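Local coordinates for protein imidazoleglycerol-phosphate dehydratase (Pyrococcus furiosus, PDB 5DNL) that catalyses the dehydration of imidazoleglycerol phosphate to imidazoleacetol phosphate, the sixth step of histidine biosynthesis, with manganese in its active site, at residues L70-N79 and V91-P99; H29-L38 and E149-R160. All coordinates share one frame; numbering follows the deposited sequence. Where two conformers were deposited one is given.

How the contacts relate
Both contacts are buried and both touch neighbouring subunits, but contact 2 is the more central, its centre about 7 Å from that of the chain against about 13 Å for contact 1. Contact 1 joins the strands of the hairpin 77-84/87-94 and the loops that lead into one and out of the other; its chemistry is largely polar, with a small apolar patch round Ile95. Contact 2 packs two helices on apolar side chains around a glycine, with polar groups along one flank and at its ends, among them a manganese site. The two meet where helix 149-160 lies on the hairpin, Val91 against Leu155 and Val93 against Leu159. Along the chain, contact 1 is nested within the loop that contact 2 closes.

Contact 1: L70-N79 and V91-P99; sequences LPEKFTRFGN and VSVDISNRP. With 5DL ([(2S)-2-hydroxy-3-(1H-1,2,4-triazol-1-yl)propyl]phosphonic acid), chain I.
Ser92 and Asn79 open the pairing: Ser92 OG donates to Asn79 OD1 at 2.7 Å, nearly in line with the amide C=O, and a water lies within hydrogen-bonding distance of Asn79 OD1 and Val93 O. Val93 then forms the hydrogen-bonded antiparallel pair with Gly78, its N 2.8 Å from Gly78 O and its O accepting from Gly78 N. Asp94, CG anti to the backbone N (chi1 168°), runs alongside the Arg76 side chain and is gripped side-on. Arg76 NE reaches Asp94 OD1 at 2.6 Å and Arg76 NH2 reaches Asp94 OD2 at 3.0 Å, although the two planes are turned 41° apart. Phe77 CE1 packs 3.4 Å from Asp94 CG. Ile95 N binds Arg76 O, while Ile95 CG2 touches both Leu70 CD1 and Phe74 CE1. Farther on, Arg98 NH1 meets phosphonate O10 of the inhibitor at 2.8 Å, and its NH2 shares O12 with Arg76 NH2. Arg76 NH1 takes O11 at 2.8 Å, so the phosphonate probably offsets the closeness of the two guanidinium groups. Ser171, Lys173 and, from a neighbouring subunit, Lys153 complete this phosphonate pocket. A leucine in place of Arg76 would probably leave the Asp94 carboxylate without its cation and the phosphonate less firmly held. The hairpin backs onto helix 144-162, which Val91 and Val93 touch, and strand 133-140 lies beside strand 87-94.

Contact 2: H29-L38 and E149-R160; sequences HMLTAFAFYL and EAAFKGLGMALR. With MN (manganese (II) ion), chain E; 5DL ([(2S)-2-hydroxy-3-(1H-1,2,4-triazol-1-yl)propyl]phosphonic acid), chain F.
Tyr37 O is gripped by two nitrogens of one guanidinium: Arg160 NH2 at 2.7 Å and Arg160 NE at 2.9 Å approach it from the same face of the carbonyl plane, both bonds distinctly bent. The arginine thus covers a carbonyl at the C-terminal end of helix 25-38. Back along the helices, the Tyr37 ring lies against the extended Lys153 chain, whose CB sits over one ring face. Lys153 NZ ends 3.2 Å from Tyr37 OH, a weak hydrogen bond. The same Lys153 NZ donates to phosphonate O12 of the inhibitor at 2.8 Å. The axes of the two segments pass only 6.9 Å apart at a crossing angle of -29°. Gly156 permits this approach, since a CB there would clash with Phe34 O. Phe34 enters as a knob among Phe152, Leu155, Gly156 and Leu159, its ring swung to the side opposite the backbone N (chi1 174°). Met30 CB stands over the centre of the Phe152 ring, 3.4 Å from the centroid, in a CH-pi contact. At the other end His29 NE2 and Glu149 OE1 bind the same manganese, at 2.2 and 2.1 Å, with the imidazole and carboxylate planes 76° apart. Inhibitor N1 and O13, His145 and His53 of a neighbouring subunit complete the site. One helix pair thus carries two metal ligands and a phosphonate-binding lysine along an interface whose middle is apolar, and the inhibitor is held from both its triazole and its phosphonate ends.

Contact 1: L70-N79 and V91-P99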
loop_
_atom_site.group_PDB
_atom_site.type_symbol
_atom_site.label_atom_id
_atom_site.label_comp_id
_atom_site.label_asym_id
_atom_site.label_seq_id
_atom_site.Cartn_x
_atom_site.Cartn_y
_atom_site.Cartn_z
ATOM N N LEU A 70 -46.347 6.759 32.855
ATOM C CA LEU A 70 -45.260 7.134 33.736
ATOM C C LEU A 70 -45.825 7.823 34.967
ATOM O O LEU A 70 -46.742 8.625 34.829
ATOM C CB LEU A 70 -44.292 8.142 33.087
ATOM C CG LEU A 70 -43.272 7.624 32.094
ATOM C CD1 LEU A 70 -42.517 8.799 31.477
ATOM C CD2 LEU A 70 -42.306 6.679 32.791
ATOM N N PRO A 71 -45.242 7.542 36.135
ATOM C CA PRO A 71 -45.558 8.421 37.264
ATOM C C PRO A 71 -45.035 9.843 37.061
ATOM O O PRO A 71 -44.219 10.099 36.178
ATOM C CB PRO A 71 -44.861 7.756 38.444
ATOM C CG PRO A 71 -43.844 6.849 37.877
ATOM C CD PRO A 71 -44.271 6.495 36.483
ATOM N N GLU A 72 -45.500 10.772 37.882
ATOM C CA GLU A 72 -45.081 12.160 37.779
ATOM C C GLU A 72 -43.566 12.277 37.896
ATOM O O GLU A 72 -42.932 12.971 37.109
ATOM C CB GLU A 72 -45.755 12.986 38.877
ATOM C CG GLU A 72 -45.486 14.481 38.831
ATOM C CD GLU A 72 -46.055 15.184 40.045
ATOM O OE1 GLU A 72 -45.279 15.832 40.774
ATOM O OE2 GLU A 72 -47.273 15.061 40.283
ATOM N N LYS A 73 -43.011 11.592 38.878
ATOM C CA LYS A 73 -41.575 11.564 39.120
ATOM C C LYS A 73 -41.117 10.149 38.837
ATOM O O LYS A 73 -41.573 9.198 39.477
ATOM C CB LYS A 73 -41.270 11.927 40.568
ATOM C CG LYS A 73 -41.721 13.338 40.909
ATOM C CD LYS A 73 -41.517 13.642 42.382
ATOM C CE LYS A 73 -42.220 14.933 42.758
ATOM N NZ LYS A 73 -41.872 15.352 44.138
ATOM N N PHE A 74 -40.175 10.003 37.902
ATOM C CA PHE A 74 -39.729 8.684 37.459
ATOM C C PHE A 74 -38.206 8.631 37.414
ATOM O O PHE A 74 -37.540 9.669 37.326
ATOM C CB PHE A 74 -40.338 8.320 36.097
ATOM C CG PHE A 74 -40.186 9.387 35.069
ATOM C CD1 PHE A 74 -39.062 9.445 34.260
ATOM C CD2 PHE A 74 -41.159 10.369 34.906
ATOM C CE1 PHE A 74 -38.920 10.449 33.327
ATOM C CE2 PHE A 74 -41.024 11.372 33.964
ATOM C CZ PHE A 74 -39.886 11.417 33.173
ATOM N N THR A 75 -37.685 7.404 37.463
ATOM C CA THR A 75 -36.264 7.119 37.639
ATOM C C THR A 75 -35.425 7.620 36.437
ATOM O O THR A 75 -34.264 7.995 36.619
ATOM C CB THR A 75 -36.092 5.608 37.895
ATOM O OG1 THR A 75 -36.694 5.287 39.179
ATOM C CG2 THR A 75 -34.638 5.169 37.928
ATOM N N ARG A 76 -36.033 7.639 35.250
ATOM C CA ARG A 76 -35.518 8.300 34.015
ATOM C C ARG A 76 -34.480 7.441 33.268
ATOM O O ARG A 76 -34.577 7.287 32.056
ATOM C CB ARG A 76 -34.955 9.706 34.281
ATOM C CG ARG A 76 -34.387 10.379 33.047
ATOM C CD ARG A 76 -33.828 11.746 33.366
ATOM N NE ARG A 76 -33.089 12.234 32.199
ATOM C CZ ARG A 76 -32.313 13.319 32.173
ATOM N NH1 ARG A 76 -32.195 14.127 33.236
ATOM N NH2 ARG A 76 -31.682 13.621 31.050
ATOM N N PHE A 77 -33.491 6.944 33.992
ATOM C CA PHE A 77 -32.400 6.167 33.428
ATOM C C PHE A 77 -32.567 4.681 33.664
ATOM O O PHE A 77 -32.933 4.269 34.767
ATOM C CB PHE A 77 -31.095 6.629 34.025
ATOM C CG PHE A 77 -30.753 8.048 33.698
ATOM C CD1 PHE A 77 -30.141 8.347 32.497
ATOM C CD2 PHE A 77 -31.049 9.088 34.576
ATOM C CE1 PHE A 77 -29.828 9.653 32.165
ATOM C CE2 PHE A 77 -30.741 10.399 34.238
ATOM C CZ PHE A 77 -30.116 10.677 33.036
ATOM N N GLY A 78 -32.260 3.865 32.663
ATOM C CA GLY A 78 -32.184 2.445 32.818
ATOM C C GLY A 78 -31.306 1.833 31.750
ATOM O O GLY A 78 -31.303 2.295 30.614
ATOM N N ASN A 79 -30.524 0.832 32.144
ATOM C CA ASN A 79 -29.644 0.100 31.235
ATOM C C ASN A 79 -29.866 -1.387 31.331
ATOM O O ASN A 79 -30.349 -1.891 32.350
ATOM C CB ASN A 79 -28.178 0.356 31.536
ATOM C CG ASN A 79 -27.795 1.817 31.474
ATOM O OD1 ASN A 79 -28.051 2.504 30.470
ATOM N ND2 ASN A 79 -27.150 2.295 32.520
ATOM N N VAL A 91 -28.207 -1.983 25.991
ATOM C CA VAL A 91 -29.337 -1.105 25.765
ATOM C C VAL A 91 -29.312 -0.055 26.857
ATOM O O VAL A 91 -29.241 -0.383 28.046
ATOM C CB VAL A 91 -30.677 -1.855 25.783
ATOM C CG1 VAL A 91 -31.833 -0.862 25.595
ATOM C CG2 VAL A 91 -30.677 -2.902 24.700
ATOM N N SER A 92 -29.323 1.212 26.457
ATOM C CA SER A 92 -29.285 2.308 27.422
ATOM C C SER A 92 -30.373 3.300 27.098
ATOM O O SER A 92 -30.471 3.764 25.945
ATOM C CB SER A 92 -27.907 2.986 27.381
ATOM O OG SER A 92 -27.801 4.060 28.324
ATOM N N VAL A 93 -31.196 3.636 28.102
ATOM C CA VAL A 93 -32.349 4.507 27.928
ATOM C C VAL A 93 -32.258 5.686 28.882
ATOM O O VAL A 93 -31.902 5.529 30.049
ATOM C CB VAL A 93 -33.663 3.730 28.184
ATOM C CG1 VAL A 93 -34.878 4.666 28.198
ATOM C CG2 VAL A 93 -33.850 2.628 27.162
ATOM N N ASP A 94 -32.581 6.870 28.372
ATOM C CA ASP A 94 -32.778 8.070 29.184
ATOM C C ASP A 94 -34.111 8.669 28.744
ATOM O O ASP A 94 -34.229 9.143 27.602
ATOM C CB ASP A 94 -31.599 9.030 28.982
ATOM C CG ASP A 94 -31.829 10.398 29.542
ATOM O OD1 ASP A 94 -32.884 10.624 30.160
ATOM O OD2 ASP A 94 -30.941 11.274 29.349
ATOM N N ILE A 95 -35.121 8.666 29.630
ATOM C CA ILE A 95 -36.410 9.270 29.341
ATOM C C ILE A 95 -36.248 10.782 29.533
ATOM O O ILE A 95 -36.638 11.387 30.534
ATOM C CB ILE A 95 -37.559 8.651 30.177
ATOM C CG1 ILE A 95 -37.547 7.124 30.030
ATOM C CG2 ILE A 95 -38.890 9.215 29.743
ATOM C CD1 ILE A 95 -38.611 6.398 30.844
ATOM N N SER A 96 -35.615 11.370 28.522
ATOM C CA SER A 96 -35.030 12.704 28.568
ATOM C C SER A 96 -35.917 13.815 28.010
ATOM O O SER A 96 -35.566 14.983 28.146
ATOM C CB SER A 96 -33.801 12.682 27.661
ATOM O OG SER A 96 -34.191 12.259 26.356
ATOM N N ASN A 97 -37.018 13.454 27.337
ATOM C CA ASN A 97 -37.778 14.371 26.513
ATOM C C ASN A 97 -36.965 14.947 25.330
ATOM O O ASN A 97 -37.273 16.009 24.793
ATOM C CB ASN A 97 -38.389 15.494 27.358
ATOM C CG ASN A 97 -39.583 16.139 26.694
ATOM O OD1 ASN A 97 -40.306 15.512 25.922
ATOM N ND2 ASN A 97 -39.765 17.424 26.949
ATOM N N ARG A 98 -35.942 14.208 24.903
ATOM C CA ARG A 98 -35.105 14.587 23.770
ATOM C C ARG A 98 -35.053 13.401 22.806
ATOM O O ARG A 98 -34.140 12.575 22.894
ATOM C CB ARG A 98 -33.681 14.976 24.200
ATOM C CG ARG A 98 -33.591 16.253 25.008
ATOM C CD ARG A 98 -32.142 16.673 25.212
ATOM N NE ARG A 98 -31.398 15.797 26.098
ATOM C CZ ARG A 98 -31.122 16.034 27.388
ATOM N NH1 ARG A 98 -31.506 17.155 27.993
ATOM N NH2 ARG A 98 -30.422 15.155 28.076
ATOM N N PRO A 99 -36.045 13.257 21.908
ATOM C CA PRO A 99 -36.050 12.042 21.077
ATOM C C PRO A 99 -34.750 11.837 20.302
ATOM O O PRO A 99 -34.256 12.759 19.635
ATOM C CB PRO A 99 -37.211 12.254 20.112
ATOM C CG PRO A 99 -38.118 13.159 20.874
ATOM C CD PRO A 99 -37.253 14.066 21.678
HETATM N N1 5DL I . -26.426 19.644 28.590
HETATM C C3 5DL I . -27.974 18.493 27.403
HETATM N N2 5DL I . -27.470 18.754 28.602
HETATM C C8 5DL I . -29.086 18.279 32.036
HETATM C C7 5DL I . -28.580 19.087 30.828
HETATM C C6 5DL I . -27.958 18.152 29.832
HETATM C C5 5DL I . -26.313 19.929 27.277
HETATM O O10 5DL I . -31.382 17.717 30.760
HETATM P P9 5DL I . -30.398 17.073 31.680
HETATM O O11 5DL I . -31.021 16.697 33.017
HETATM O O12 5DL I . -29.737 15.856 31.042
HETATM O O13 5DL I . -27.610 20.051 31.256
HETATM N N4 5DL I . -27.240 19.240 26.564
HETATM O O HOH W 1 -29.303 4.921 31.138
#

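Contact 2: H29-L38 and E149-R160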
loop_
_atom_site.group_PDB
_atom_site.type_symbol
_atom_site.label_atom_id
_atom_site.label_comp_id
_atom_site.label_asym_id
_atom_site.label_seq_id
_atom_site.Cartn_x
_atom_site.Cartn_y
_atom_site.Cartn_z
ATOM N N HIS A 29 -43.271 -12.023 18.611
ATOM C CA HIS A 29 -42.233 -12.629 19.458
ATOM C C HIS A 29 -41.385 -11.548 20.132
ATOM O O HIS A 29 -41.130 -11.615 21.316
ATOM C CB HIS A 29 -41.375 -13.595 18.636
ATOM C CG HIS A 29 -40.310 -14.292 19.414
ATOM N ND1 HIS A 29 -40.521 -14.832 20.667
ATOM C CD2 HIS A 29 -39.037 -14.598 19.085
ATOM C CE1 HIS A 29 -39.402 -15.391 21.095
ATOM N NE2 HIS A 29 -38.499 -15.291 20.140
ATOM N N MET A 30 -40.962 -10.544 19.373
ATOM C CA MET A 30 -40.136 -9.475 19.923
ATOM C C MET A 30 -40.880 -8.685 20.993
ATOM O O MET A 30 -40.302 -8.351 22.018
ATOM C CB MET A 30 -39.660 -8.533 18.816
ATOM C CG MET A 30 -38.667 -9.128 17.824
ATOM S SD MET A 30 -37.221 -9.926 18.533
ATOM C CE MET A 30 -37.778 -11.619 18.538
ATOM N N LEU A 31 -42.157 -8.397 20.746
ATOM C CA LEU A 31 -42.967 -7.669 21.723
ATOM C C LEU A 31 -43.272 -8.513 22.944
ATOM O O LEU A 31 -43.374 -7.976 24.044
ATOM C CB LEU A 31 -44.258 -7.146 21.115
ATOM C CG LEU A 31 -44.106 -6.090 20.024
ATOM C CD1 LEU A 31 -45.442 -5.870 19.338
ATOM C CD2 LEU A 31 -43.562 -4.780 20.595
ATOM N N THR A 32 -43.437 -9.814 22.758
ATOM C CA THR A 32 -43.609 -10.730 23.896
ATOM C C THR A 32 -42.378 -10.678 24.791
ATOM O O THR A 32 -42.486 -10.554 26.016
ATOM C CB THR A 32 -43.920 -12.148 23.409
ATOM O OG1 THR A 32 -45.158 -12.133 22.689
ATOM C CG2 THR A 32 -44.044 -13.135 24.565
ATOM N N ALA A 33 -41.193 -10.687 24.177
ATOM C CA ALA A 33 -39.936 -10.530 24.917
ATOM C C ALA A 33 -39.901 -9.177 25.628
ATOM O O ALA A 33 -39.635 -9.097 26.813
ATOM C CB ALA A 33 -38.750 -10.666 23.969
ATOM N N PHE A 34 -40.197 -8.106 24.901
ATOM C CA PHE A 34 -40.173 -6.782 25.477
ATOM C C PHE A 34 -41.066 -6.711 26.728
ATOM O O PHE A 34 -40.632 -6.252 27.781
ATOM C CB PHE A 34 -40.623 -5.726 24.463
ATOM C CG PHE A 34 -40.737 -4.369 25.058
ATOM C CD1 PHE A 34 -39.611 -3.613 25.262
ATOM C CD2 PHE A 34 -41.957 -3.891 25.530
ATOM C CE1 PHE A 34 -39.704 -2.380 25.885
ATOM C CE2 PHE A 34 -42.051 -2.655 26.128
ATOM C CZ PHE A 34 -40.927 -1.896 26.303
ATOM N N ALA A 35 -42.305 -7.172 26.608
ATOM C CA ALA A 35 -43.246 -7.062 27.726
ATOM C C ALA A 35 -42.809 -7.919 28.901
ATOM O O ALA A 35 -42.944 -7.505 30.047
ATOM C CB ALA A 35 -44.638 -7.447 27.277
ATOM N N PHE A 36 -42.277 -9.110 28.608
ATOM C CA PHE A 36 -41.858 -10.037 29.670
ATOM C C PHE A 36 -40.742 -9.417 30.516
ATOM O O PHE A 36 -40.776 -9.454 31.745
ATOM C CB PHE A 36 -41.393 -11.358 29.066
ATOM C CG PHE A 36 -41.136 -12.447 30.081
ATOM C CD1 PHE A 36 -42.172 -13.251 30.530
ATOM C CD2 PHE A 36 -39.855 -12.669 30.555
ATOM C CE1 PHE A 36 -41.915 -14.266 31.428
ATOM C CE2 PHE A 36 -39.594 -13.672 31.470
ATOM C CZ PHE A 36 -40.631 -14.474 31.902
ATOM N N TYR A 37 -39.742 -8.828 29.853
ATOM C CA TYR A 37 -38.625 -8.242 30.544
ATOM C C TYR A 37 -38.932 -6.864 31.153
ATOM O O TYR A 37 -38.299 -6.476 32.145
ATOM C CB TYR A 37 -37.373 -8.254 29.653
ATOM C CG TYR A 37 -36.890 -9.685 29.482
ATOM C CD1 TYR A 37 -36.079 -10.271 30.445
ATOM C CD2 TYR A 37 -37.322 -10.478 28.446
ATOM C CE1 TYR A 37 -35.673 -11.602 30.338
ATOM C CE2 TYR A 37 -36.940 -11.806 28.332
ATOM C CZ TYR A 37 -36.104 -12.362 29.256
ATOM O OH TYR A 37 -35.719 -13.679 29.112
ATOM N N LEU A 38 -39.908 -6.149 30.598
ATOM C CA LEU A 38 -40.468 -4.941 31.252
ATOM C C LEU A 38 -41.156 -5.293 32.581
ATOM O O LEU A 38 -41.140 -4.503 33.533
ATOM C CB LEU A 38 -41.451 -4.235 30.325
ATOM C CG LEU A 38 -42.128 -2.958 30.844
ATOM C CD1 LEU A 38 -41.104 -1.851 31.027
ATOM C CD2 LEU A 38 -43.212 -2.516 29.900
ATOM N N GLU A 149 -33.437 -10.138 19.236
ATOM C CA GLU A 149 -34.179 -10.503 20.447
ATOM C C GLU A 149 -33.460 -9.998 21.702
ATOM O O GLU A 149 -34.121 -9.541 22.626
ATOM C CB GLU A 149 -34.464 -12.008 20.533
ATOM C CG GLU A 149 -35.443 -12.372 21.634
ATOM C CD GLU A 149 -35.836 -13.811 21.652
ATOM O OE1 GLU A 149 -35.567 -14.555 20.672
ATOM O OE2 GLU A 149 -36.376 -14.206 22.717
ATOM N N ALA A 150 -32.130 -10.079 21.764
ATOM C CA ALA A 150 -31.415 -9.501 22.897
ATOM C C ALA A 150 -31.703 -8.000 23.045
ATOM O O ALA A 150 -31.869 -7.500 24.150
ATOM C CB ALA A 150 -29.921 -9.756 22.789
ATOM N N ALA A 151 -31.780 -7.282 21.925
ATOM C CA ALA A 151 -32.151 -5.869 21.966
ATOM C C ALA A 151 -33.540 -5.641 22.557
ATOM O O ALA A 151 -33.718 -4.745 23.370
ATOM C CB ALA A 151 -32.057 -5.265 20.576
ATOM N N PHE A 152 -34.520 -6.442 22.151
ATOM C CA PHE A 152 -35.880 -6.310 22.701
ATOM C C PHE A 152 -35.947 -6.690 24.187
ATOM O O PHE A 152 -36.606 -5.986 24.979
ATOM C CB PHE A 152 -36.912 -7.098 21.892
ATOM C CG PHE A 152 -37.412 -6.372 20.683
ATOM C CD1 PHE A 152 -36.750 -6.436 19.466
ATOM C CD2 PHE A 152 -38.568 -5.614 20.759
ATOM C CE1 PHE A 152 -37.240 -5.772 18.342
ATOM C CE2 PHE A 152 -39.068 -4.926 19.647
ATOM C CZ PHE A 152 -38.403 -5.012 18.425
ATOM N N LYS A 153 -35.265 -7.763 24.576
ATOM C CA LYS A 153 -35.187 -8.121 26.007
ATOM C C LYS A 153 -34.560 -6.969 26.790
ATOM O O LYS A 153 -35.025 -6.595 27.877
ATOM C CB LYS A 153 -34.345 -9.378 26.216
ATOM C CG LYS A 153 -34.923 -10.686 25.713
ATOM C CD LYS A 153 -34.064 -11.847 26.187
ATOM C CE LYS A 153 -34.643 -13.213 25.828
ATOM N NZ LYS A 153 -33.870 -14.271 26.539
ATOM N N GLY A 154 -33.489 -6.408 26.230
ATOM C CA GLY A 154 -32.793 -5.311 26.839
ATOM C C GLY A 154 -33.604 -4.050 26.977
ATOM O O GLY A 154 -33.508 -3.369 27.989
ATOM N N LEU A 155 -34.351 -3.699 25.939
ATOM C CA LEU A 155 -35.288 -2.577 26.040
ATOM C C LEU A 155 -36.277 -2.788 27.177
ATOM O O LEU A 155 -36.555 -1.857 27.932
ATOM C CB LEU A 155 -36.016 -2.361 24.725
ATOM C CG LEU A 155 -35.187 -1.656 23.652
ATOM C CD1 LEU A 155 -35.856 -1.840 22.303
ATOM C CD2 LEU A 155 -35.004 -0.185 23.963
ATOM N N GLY A 156 -36.809 -4.001 27.289
ATOM C CA GLY A 156 -37.746 -4.293 28.376
ATOM C C GLY A 156 -37.094 -4.114 29.729
ATOM O O GLY A 156 -37.644 -3.399 30.590
ATOM N N MET A 157 -35.916 -4.705 29.916
ATOM C CA MET A 157 -35.195 -4.592 31.192
ATOM C C MET A 157 -34.825 -3.148 31.514
ATOM O O MET A 157 -34.947 -2.720 32.638
ATOM C CB MET A 157 -33.916 -5.423 31.178
ATOM C CG MET A 157 -34.103 -6.912 31.134
ATOM S SD MET A 157 -34.604 -7.584 32.727
ATOM C CE MET A 157 -34.005 -6.291 33.779
ATOM N N ALA A 158 -34.349 -2.407 30.524
ATOM C CA ALA A 158 -33.921 -1.032 30.747
ATOM C C ALA A 158 -35.081 -0.142 31.122
ATOM O O ALA A 158 -34.975 0.686 32.047
ATOM C CB ALA A 158 -33.190 -0.480 29.525
ATOM N N LEU A 159 -36.196 -0.315 30.425
ATOM C CA LEU A 159 -37.390 0.472 30.701
ATOM C C LEU A 159 -38.057 0.045 32.008
ATOM O O LEU A 159 -38.666 0.880 32.670
ATOM C CB LEU A 159 -38.375 0.469 29.532
ATOM C CG LEU A 159 -37.955 1.396 28.378
ATOM C CD1 LEU A 159 -38.625 1.002 27.088
ATOM C CD2 LEU A 159 -38.235 2.859 28.717
ATOM N N ARG A 160 -37.897 -1.211 32.415
ATOM C CA ARG A 160 -38.376 -1.612 33.758
ATOM C C ARG A 160 -37.770 -0.679 34.811
ATOM O O ARG A 160 -38.465 -0.220 35.729
ATOM C CB ARG A 160 -38.004 -3.063 34.065
ATOM C CG ARG A 160 -38.518 -3.580 35.417
ATOM C CD ARG A 160 -37.811 -4.841 35.871
ATOM N NE ARG A 160 -37.858 -5.945 34.926
ATOM C CZ ARG A 160 -37.206 -7.105 35.075
ATOM N NH1 ARG A 160 -36.463 -7.336 36.156
ATOM N NH2 ARG A 160 -37.290 -8.053 34.138
HETATM MN MN MN E . -36.546 -16.316 19.950
HETATM N N1 5DL F . -34.604 -17.413 20.146
HETATM C C3 5DL F . -32.962 -18.512 21.221
HETATM N N2 5DL F . -34.044 -17.737 21.357
HETATM C C8 5DL F . -36.334 -17.264 24.395
HETATM C C7 5DL F . -35.951 -17.759 22.999
HETATM C C6 5DL F . -34.547 -17.288 22.651
HETATM C C5 5DL F . -33.804 -18.038 19.276
HETATM O O10 5DL F . -34.962 -19.234 25.587
HETATM P P9 5DL F . -35.249 -17.781 25.755
HETATM O O11 5DL F . -35.981 -17.443 27.031
HETATM O O12 5DL F . -33.967 -16.962 25.703
HETATM O O13 5DL F . -36.868 -17.275 22.007
HETATM N N4 5DL F . -32.799 -18.714 19.878
#